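Local coordinates for protein lantibiotic dehydratase (Microbispora corallina, PDB 5EHK) that probably dehydrates serine and threonine residues of the NAI-107 precursor peptide during lantibiotic biosynthesis, depending on tRNA that presumably delivers glutamate, at residues L211-K219 with I573-N581; G436-P444 with F642-L651. All coordinates share one frame; numbering follows the deposited sequence.

Contact 1: residues L211-K219 with I573-N581; sequences LDCPSALGK and IPRSGRAAN
Ser215 and Arg575, with CA atoms 6.6 Å apart, and then Leu217 and Gly577 at 6.5 Å face each other, so the residue numbers climb in the same direction along both segments. These are loops laid side by side, joined by side chains and not by a backbone ladder. Leu217 does most of the work. Its CD1 meets Ile573 CD1 tip to tip at 3.7 Å and also reaches the methyl of Ala580, while CD2 settles against the backbone where the 577-580 helix begins, 3.7 Å from Gly577 N. Ile573 turns CG1 opposite its own N (chi1 -174°), which turns that branch toward both Leu217 CD1 and Ser215 OG. Leu178 of helix 174-185 adds to the apolar patch around Leu217. Arg575 starts out from the far side of its backbone, but bends at chi2 and chi3 bring the guanidinium back to Cys213. Cys213 O lies over one face of that group, NH2 is beside Cys213 CB, and Trp443 makes a cation-pi contact with the same arginine. Ser576 caps the short helix, OG accepting a weak bond from Ala579 N at 3.4 Å. The arrangement is a connection between two sheets of the lantibiotic dehydratase N-terminal region: the chain leaving strand 208-212 and entering the type I turn 216-219, with Leu217 inside that turn, packs on the N-capped helical turn that follows strand 566-572.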
loop_
_atom_site.group_PDB
_atom_site.type_symbol
_atom_site.label_atom_id
_atom_site.label_comp_id
_atom_site.label_asym_id
_atom_site.label_seq_id
_atom_site.Cartn_x
_atom_site.Cartn_y
_atom_site.Cartn_z
ATOM N N LEU A 211 -29.277 -2.672 -15.813
ATOM C CA LEU A 211 -28.563 -3.943 -15.873
ATOM C C LEU A 211 -27.061 -3.687 -16.026
ATOM O O LEU A 211 -26.605 -3.258 -17.077
ATOM C CB LEU A 211 -29.065 -4.803 -17.040
ATOM C CG LEU A 211 -28.373 -6.162 -17.285
ATOM C CD1 LEU A 211 -28.580 -7.051 -16.086
ATOM C CD2 LEU A 211 -28.905 -6.868 -18.533
ATOM N N ASP A 212 -26.282 -3.945 -14.988
ATOM C CA ASP A 212 -24.838 -3.818 -15.138
ATOM C C ASP A 212 -24.332 -5.058 -15.891
ATOM O O ASP A 212 -24.739 -6.184 -15.592
ATOM C CB ASP A 212 -24.136 -3.675 -13.776
ATOM C CG ASP A 212 -24.641 -2.465 -12.965
ATOM O OD1 ASP A 212 -24.761 -1.367 -13.548
ATOM O OD2 ASP A 212 -24.920 -2.608 -11.742
ATOM N N CYS A 213 -23.462 -4.842 -16.878
ATOM C CA CYS A 213 -22.863 -5.926 -17.665
ATOM C C CYS A 213 -23.862 -6.882 -18.325
ATOM O O CYS A 213 -24.077 -8.005 -17.858
ATOM C CB CYS A 213 -21.925 -6.740 -16.782
ATOM S SG CYS A 213 -20.743 -5.710 -15.942
ATOM N N PRO A 214 -24.469 -6.453 -19.429
ATOM C CA PRO A 214 -25.238 -7.470 -20.148
ATOM C C PRO A 214 -24.280 -8.400 -20.904
ATOM O O PRO A 214 -23.119 -8.034 -21.110
ATOM C CB PRO A 214 -26.086 -6.640 -21.116
ATOM C CG PRO A 214 -25.276 -5.393 -21.356
ATOM C CD PRO A 214 -24.489 -5.135 -20.089
ATOM N N SER A 215 -24.778 -9.561 -21.331
ATOM C CA SER A 215 -24.005 -10.511 -22.129
ATOM C C SER A 215 -23.975 -10.090 -23.585
ATOM O O SER A 215 -25.021 -9.935 -24.231
ATOM C CB SER A 215 -24.581 -11.930 -22.017
ATOM O OG SER A 215 -23.782 -12.868 -22.728
ATOM N N ALA A 216 -22.763 -9.906 -24.093
ATOM C CA ALA A 216 -22.552 -9.521 -25.478
ATOM C C ALA A 216 -22.319 -10.730 -26.398
ATOM O O ALA A 216 -21.710 -10.583 -27.461
ATOM C CB ALA A 216 -21.369 -8.539 -25.570
ATOM N N LEU A 217 -22.806 -11.908 -26.006
ATOM C CA LEU A 217 -22.330 -13.149 -26.617
ATOM C C LEU A 217 -22.614 -13.337 -28.112
ATOM O O LEU A 217 -21.697 -13.585 -28.898
ATOM C CB LEU A 217 -22.773 -14.362 -25.817
ATOM C CG LEU A 217 -21.811 -14.682 -24.661
ATOM C CD1 LEU A 217 -22.227 -15.967 -23.963
ATOM C CD2 LEU A 217 -20.321 -14.728 -25.043
ATOM N N GLY A 218 -23.857 -13.197 -28.531
ATOM C CA GLY A 218 -24.127 -13.390 -29.945
ATOM C C GLY A 218 -24.164 -12.080 -30.718
ATOM O O GLY A 218 -24.894 -11.952 -31.707
ATOM N N LYS A 219 -23.347 -11.117 -30.296
ATOM C CA LYS A 219 -23.419 -9.771 -30.860
ATOM C C LYS A 219 -22.080 -9.234 -31.373
ATOM O O LYS A 219 -22.014 -8.657 -32.465
ATOM C CB LYS A 219 -24.056 -8.796 -29.854
ATOM C CG LYS A 219 -25.556 -9.032 -29.620
ATOM C CD LYS A 219 -25.942 -8.992 -28.148
ATOM C CE LYS A 219 -27.420 -9.361 -27.930
ATOM N NZ LYS A 219 -28.382 -8.489 -28.665
ATOM N N ILE A 573 -23.798 -17.091 -16.830
ATOM C CA ILE A 573 -23.307 -16.994 -18.192
ATOM C C ILE A 573 -21.900 -16.402 -18.212
ATOM O O ILE A 573 -21.664 -15.326 -17.687
ATOM C CB ILE A 573 -24.262 -16.195 -19.107
ATOM C CG1 ILE A 573 -23.763 -16.268 -20.553
ATOM C CG2 ILE A 573 -24.393 -14.755 -18.636
ATOM C CD1 ILE A 573 -23.776 -17.676 -21.133
ATOM N N PRO A 574 -20.938 -17.136 -18.770
ATOM C CA PRO A 574 -19.593 -16.546 -18.721
ATOM C C PRO A 574 -19.440 -15.388 -19.706
ATOM O O PRO A 574 -20.203 -15.299 -20.666
ATOM C CB PRO A 574 -18.684 -17.725 -19.097
ATOM C CG PRO A 574 -19.507 -18.973 -18.791
ATOM C CD PRO A 574 -20.915 -18.574 -19.110
ATOM N N ARG A 575 -18.461 -14.519 -19.465
ATOM C CA ARG A 575 -18.294 -13.278 -20.223
ATOM C C ARG A 575 -17.746 -13.560 -21.616
ATOM O O ARG A 575 -18.066 -12.859 -22.568
ATOM C CB ARG A 575 -17.381 -12.307 -19.470
ATOM C CG ARG A 575 -17.475 -10.842 -19.902
ATOM C CD ARG A 575 -18.932 -10.359 -20.005
ATOM N NE ARG A 575 -19.432 -9.742 -18.776
ATOM C CZ ARG A 575 -20.219 -10.335 -17.871
ATOM N NH1 ARG A 575 -20.635 -11.600 -18.019
ATOM N NH2 ARG A 575 -20.584 -9.643 -16.801
ATOM N N SER A 576 -16.918 -14.591 -21.731
ATOM C CA SER A 576 -16.364 -14.982 -23.020
ATOM C C SER A 576 -16.967 -16.296 -23.536
ATOM O O SER A 576 -17.342 -17.183 -22.751
ATOM C CB SER A 576 -14.840 -15.089 -22.939
ATOM O OG SER A 576 -14.422 -16.395 -22.604
ATOM N N GLY A 577 -17.064 -16.402 -24.859
ATOM C CA GLY A 577 -17.644 -17.558 -25.526
ATOM C C GLY A 577 -16.796 -18.813 -25.384
ATOM O O GLY A 577 -17.290 -19.931 -25.556
ATOM N N ARG A 578 -15.505 -18.638 -25.108
ATOM C CA ARG A 578 -14.643 -19.783 -24.839
ATOM C C ARG A 578 -15.055 -20.473 -23.533
ATOM O O ARG A 578 -15.269 -21.681 -23.491
ATOM C CB ARG A 578 -13.190 -19.334 -24.694
ATOM C CG ARG A 578 -12.215 -20.489 -24.479
ATOM C CD ARG A 578 -10.913 -20.264 -25.243
ATOM N NE ARG A 578 -10.176 -19.097 -24.740
ATOM C CZ ARG A 578 -9.338 -18.353 -25.463
ATOM N NH1 ARG A 578 -9.136 -18.627 -26.750
ATOM N NH2 ARG A 578 -8.710 -17.324 -24.900
ATOM N N ALA A 579 -15.189 -19.688 -22.470
ATOM C CA ALA A 579 -15.585 -20.231 -21.178
ATOM C C ALA A 579 -17.027 -20.677 -21.216
ATOM O O ALA A 579 -17.426 -21.567 -20.471
ATOM C CB ALA A 579 -15.349 -19.238 -20.058
ATOM N N ALA A 580 -17.817 -20.047 -22.071
ATOM C CA ALA A 580 -19.232 -20.388 -22.120
ATOM C C ALA A 580 -19.384 -21.833 -22.596
ATOM O O ALA A 580 -20.294 -22.545 -22.163
ATOM C CB ALA A 580 -19.996 -19.417 -23.011
ATOM N N ASN A 581 -18.458 -22.272 -23.453
ATOM C CA ASN A 581 -18.440 -23.664 -23.916
ATOM C C ASN A 581 -18.018 -24.645 -22.830
ATOM O O ASN A 581 -18.165 -25.850 -23.003
ATOM C CB ASN A 581 -17.483 -23.828 -25.100
ATOM C CG ASN A 581 -18.050 -23.286 -26.390
ATOM O OD1 ASN A 581 -19.238 -23.452 -26.676
ATOM N ND2 ASN A 581 -17.210 -22.607 -27.165
#

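Contact 2: residues G436-P444 with F642-L651; sequences GPPAGYKWP and FAQAPNPARL
Trp443 and Pro646 bring the backbones closest, CA to CA 5.2 Å, where the irregular 436-444 loop passes the break between helices 641-644 and 647-656. Asn647, the first residue of the second helix, grips the loop with both ends of its amide. OD1 accepts from Trp443 N at 3.2 Å, the donor tilted 33° from the carbonyl plane, and ND2 gives a hydrogen to Pro444 O at 2.9 Å, in the carbonyl plane and on a lone pair. This amide thus spans the cis peptide between Trp443 and Pro444. One turn further on, Arg650 runs fully extended, CG opposite its backbone N (chi1 173°), and lays its guanidinium flat on Tyr441, centres 3.8 Å apart and planes 6° from parallel. The same arginine's CD makes a CH-pi contact on that face, and Pro438 CD covers the other face of the ring, which is thereby sandwiched. Glu654 fixes both polar ends, bonded to Tyr441 OH and salt-bridged to Arg650 NH2. A water gathers three partners: it accepts from Lys442 N and from Arg650 NH1 (2.7 Å) and donates to Phe642 O. Trp443 NE1 adds a weak bond to Ala643 O at 3.4 Å. Ala645 and Pro646 of the link and Ala649 of helix 647-656 pack on Phe572 of strand 566-572, so the link and the start of that helix lie between the mixed sheet and the loop that follows strand 423-424.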
loop_
_atom_site.group_PDB
_atom_site.type_symbol
_atom_site.label_atom_id
_atom_site.label_comp_id
_atom_site.label_asym_id
_atom_site.label_seq_id
_atom_site.Cartn_x
_atom_site.Cartn_y
_atom_site.Cartn_z
ATOM N N GLY A 436 -20.598 -1.919 -2.442
ATOM C CA GLY A 436 -20.166 -2.103 -3.811
ATOM C C GLY A 436 -19.415 -3.419 -3.897
ATOM O O GLY A 436 -19.262 -4.121 -2.895
ATOM N N PRO A 437 -18.946 -3.778 -5.096
ATOM C CA PRO A 437 -18.178 -5.010 -5.275
ATOM C C PRO A 437 -16.807 -4.888 -4.628
ATOM O O PRO A 437 -16.295 -3.783 -4.498
ATOM C CB PRO A 437 -18.043 -5.095 -6.785
ATOM C CG PRO A 437 -18.069 -3.703 -7.224
ATOM C CD PRO A 437 -19.029 -3.000 -6.337
ATOM N N PRO A 438 -16.219 -6.010 -4.208
ATOM C CA PRO A 438 -14.912 -5.967 -3.549
ATOM C C PRO A 438 -13.827 -5.611 -4.560
ATOM O O PRO A 438 -14.017 -5.833 -5.767
ATOM C CB PRO A 438 -14.716 -7.411 -3.062
ATOM C CG PRO A 438 -16.040 -8.029 -3.132
ATOM C CD PRO A 438 -16.736 -7.380 -4.280
ATOM N N ALA A 439 -12.706 -5.095 -4.065
ATOM C CA ALA A 439 -11.604 -4.714 -4.925
ATOM C C ALA A 439 -11.303 -5.826 -5.917
ATOM O O ALA A 439 -11.202 -7.008 -5.558
ATOM C CB ALA A 439 -10.389 -4.390 -4.093
ATOM N N GLY A 440 -11.242 -5.458 -7.184
ATOM C CA GLY A 440 -10.772 -6.379 -8.187
ATOM C C GLY A 440 -11.872 -7.012 -8.991
ATOM O O GLY A 440 -11.602 -7.602 -10.022
ATOM N N TYR A 441 -13.112 -6.917 -8.535
ATOM C CA TYR A 441 -14.188 -7.539 -9.289
ATOM C C TYR A 441 -14.339 -6.852 -10.648
ATOM O O TYR A 441 -14.320 -5.629 -10.742
ATOM C CB TYR A 441 -15.497 -7.533 -8.499
ATOM C CG TYR A 441 -15.664 -8.686 -7.504
ATOM C CD1 TYR A 441 -16.850 -9.403 -7.447
ATOM C CD2 TYR A 441 -14.648 -9.038 -6.609
ATOM C CE1 TYR A 441 -17.025 -10.436 -6.551
ATOM C CE2 TYR A 441 -14.821 -10.073 -5.703
ATOM C CZ TYR A 441 -16.022 -10.767 -5.693
ATOM O OH TYR A 441 -16.244 -11.783 -4.812
ATOM N N LYS A 442 -14.444 -7.642 -11.707
ATOM C CA LYS A 442 -14.353 -7.120 -13.054
ATOM C C LYS A 442 -15.717 -6.737 -13.665
ATOM O O LYS A 442 -15.766 -5.958 -14.628
ATOM C CB LYS A 442 -13.581 -8.112 -13.957
ATOM C CG LYS A 442 -12.071 -8.314 -13.560
ATOM C CD LYS A 442 -11.347 -9.453 -14.343
ATOM C CE LYS A 442 -10.315 -8.980 -15.382
ATOM N NZ LYS A 442 -8.965 -8.621 -14.810
ATOM N N TRP A 443 -16.823 -7.241 -13.109
ATOM C CA TRP A 443 -18.107 -7.175 -13.840
ATOM C C TRP A 443 -19.341 -6.792 -13.024
ATOM O O TRP A 443 -20.073 -7.666 -12.560
ATOM C CB TRP A 443 -18.366 -8.508 -14.580
ATOM C CG TRP A 443 -17.211 -8.880 -15.480
ATOM C CD1 TRP A 443 -16.225 -9.823 -15.235
ATOM C CD2 TRP A 443 -16.880 -8.281 -16.741
ATOM N NE1 TRP A 443 -15.324 -9.846 -16.285
ATOM C CE2 TRP A 443 -15.706 -8.912 -17.216
ATOM C CE3 TRP A 443 -17.468 -7.283 -17.522
ATOM C CZ2 TRP A 443 -15.121 -8.567 -18.429
ATOM C CZ3 TRP A 443 -16.887 -6.953 -18.725
ATOM C CH2 TRP A 443 -15.725 -7.589 -19.164
ATOM N N PRO A 444 -19.598 -5.482 -12.875
ATOM C CA PRO A 444 -18.838 -4.310 -13.344
ATOM C C PRO A 444 -17.604 -4.036 -12.524
ATOM O O PRO A 444 -17.510 -4.481 -11.387
ATOM C CB PRO A 444 -19.810 -3.147 -13.123
ATOM C CG PRO A 444 -20.694 -3.605 -12.015
ATOM C CD PRO A 444 -20.872 -5.086 -12.248
ATOM N N PHE A 642 -13.350 -15.222 -11.301
ATOM C CA PHE A 642 -12.572 -13.992 -11.324
ATOM C C PHE A 642 -12.642 -13.316 -12.692
ATOM O O PHE A 642 -12.942 -12.127 -12.810
ATOM C CB PHE A 642 -11.131 -14.323 -10.928
ATOM C CG PHE A 642 -10.159 -13.190 -11.077
ATOM C CD1 PHE A 642 -10.103 -12.168 -10.124
ATOM C CD2 PHE A 642 -9.267 -13.163 -12.153
ATOM C CE1 PHE A 642 -9.180 -11.125 -10.245
ATOM C CE2 PHE A 642 -8.335 -12.121 -12.286
ATOM C CZ PHE A 642 -8.295 -11.104 -11.326
ATOM N N ALA A 643 -12.400 -14.092 -13.730
ATOM C CA ALA A 643 -12.298 -13.531 -15.060
ATOM C C ALA A 643 -13.593 -13.535 -15.834
ATOM O O ALA A 643 -13.738 -12.784 -16.768
ATOM C CB ALA A 643 -11.212 -14.258 -15.855
ATOM N N GLN A 644 -14.525 -14.403 -15.478
ATOM C CA GLN A 644 -15.637 -14.673 -16.368
ATOM C C GLN A 644 -16.998 -14.467 -15.758
ATOM O O GLN A 644 -17.990 -14.669 -16.457
ATOM C CB GLN A 644 -15.602 -16.110 -16.864
ATOM C CG GLN A 644 -14.325 -16.519 -17.497
ATOM C CD GLN A 644 -14.030 -15.732 -18.751
ATOM O OE1 GLN A 644 -14.947 -15.294 -19.470
ATOM N NE2 GLN A 644 -12.737 -15.541 -19.024
ATOM N N ALA A 645 -17.079 -14.184 -14.454
ATOM C CA ALA A 645 -18.406 -14.170 -13.804
ATOM C C ALA A 645 -18.966 -12.811 -13.445
ATOM O O ALA A 645 -18.254 -11.960 -12.903
ATOM C CB ALA A 645 -18.424 -15.064 -12.578
ATOM N N PRO A 646 -20.266 -12.622 -13.706
ATOM C CA PRO A 646 -20.960 -11.447 -13.168
ATOM C C PRO A 646 -20.749 -11.373 -11.659
ATOM O O PRO A 646 -20.699 -12.435 -11.006
ATOM C CB PRO A 646 -22.448 -11.710 -13.526
ATOM C CG PRO A 646 -22.534 -13.148 -13.901
ATOM C CD PRO A 646 -21.171 -13.507 -14.465
ATOM N N ASN A 647 -20.595 -10.159 -11.119
ATOM C CA ASN A 647 -20.261 -9.993 -9.699
ATOM C C ASN A 647 -21.067 -10.803 -8.672
ATOM O O ASN A 647 -20.479 -11.429 -7.788
ATOM C CB ASN A 647 -20.203 -8.515 -9.293
ATOM C CG ASN A 647 -19.044 -7.783 -9.928
ATOM O OD1 ASN A 647 -18.112 -8.403 -10.454
ATOM N ND2 ASN A 647 -19.091 -6.452 -9.889
ATOM N N PRO A 648 -22.397 -10.817 -8.787
ATOM C CA PRO A 648 -23.102 -11.564 -7.743
ATOM C C PRO A 648 -22.738 -13.042 -7.755
ATOM O O PRO A 648 -22.595 -13.658 -6.691
ATOM C CB PRO A 648 -24.580 -11.374 -8.112
ATOM C CG PRO A 648 -24.602 -10.113 -8.915
ATOM C CD PRO A 648 -23.317 -10.093 -9.677
ATOM N N ALA A 649 -22.579 -13.585 -8.956
ATOM C CA ALA A 649 -22.190 -14.968 -9.136
ATOM C C ALA A 649 -20.848 -15.187 -8.476
ATOM O O ALA A 649 -20.658 -16.157 -7.740
ATOM C CB ALA A 649 -22.103 -15.311 -10.626
ATOM N N ARG A 650 -19.905 -14.291 -8.758
ATOM C CA ARG A 650 -18.583 -14.428 -8.176
ATOM C C ARG A 650 -18.623 -14.281 -6.646
ATOM O O ARG A 650 -17.857 -14.942 -5.931
ATOM C CB ARG A 650 -17.586 -13.457 -8.795
ATOM C CG ARG A 650 -16.257 -13.499 -8.045
ATOM C CD ARG A 650 -15.172 -12.635 -8.609
ATOM N NE ARG A 650 -14.041 -12.717 -7.710
ATOM C CZ ARG A 650 -12.961 -11.960 -7.760
ATOM N NH1 ARG A 650 -12.839 -11.010 -8.671
ATOM N NH2 ARG A 650 -12.026 -12.151 -6.855
ATOM N N LEU A 651 -19.518 -13.437 -6.135
ATOM C CA LEU A 651 -19.613 -13.262 -4.694
ATOM C C LEU A 651 -20.144 -14.561 -4.077
ATOM O O LEU A 651 -19.655 -15.000 -3.023
ATOM C CB LEU A 651 -20.482 -12.040 -4.308
ATOM C CG LEU A 651 -20.577 -11.715 -2.806
ATOM C CD1 LEU A 651 -19.226 -11.450 -2.221
ATOM C CD2 LEU A 651 -21.468 -10.538 -2.483
HETATM O O HOH W 1 -14.321 -10.515 -10.885
#

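Overall arrangement
Contacts 1 and 2 have their centres about 14 Å apart, and their four segments alternate along the chain. They touch directly. Gln644 holds the chain just ahead of the 577-580 helix from the end of helix 641-644: its O is 3.0 Å from Arg575 N and its OE1 3.1 Å from Ser576 N, both probable hydrogen bonds. Trp443 and Arg575 also join the two contacts, with Arg575 NH2 3.3 Å from Trp443 CB, while Cys213 SG packs on Pro444 N. Arg829 of the second subunit reaches both, bridging to Asp212 in 211-219 and packing on Pro444, so the dimer interface borders the pair.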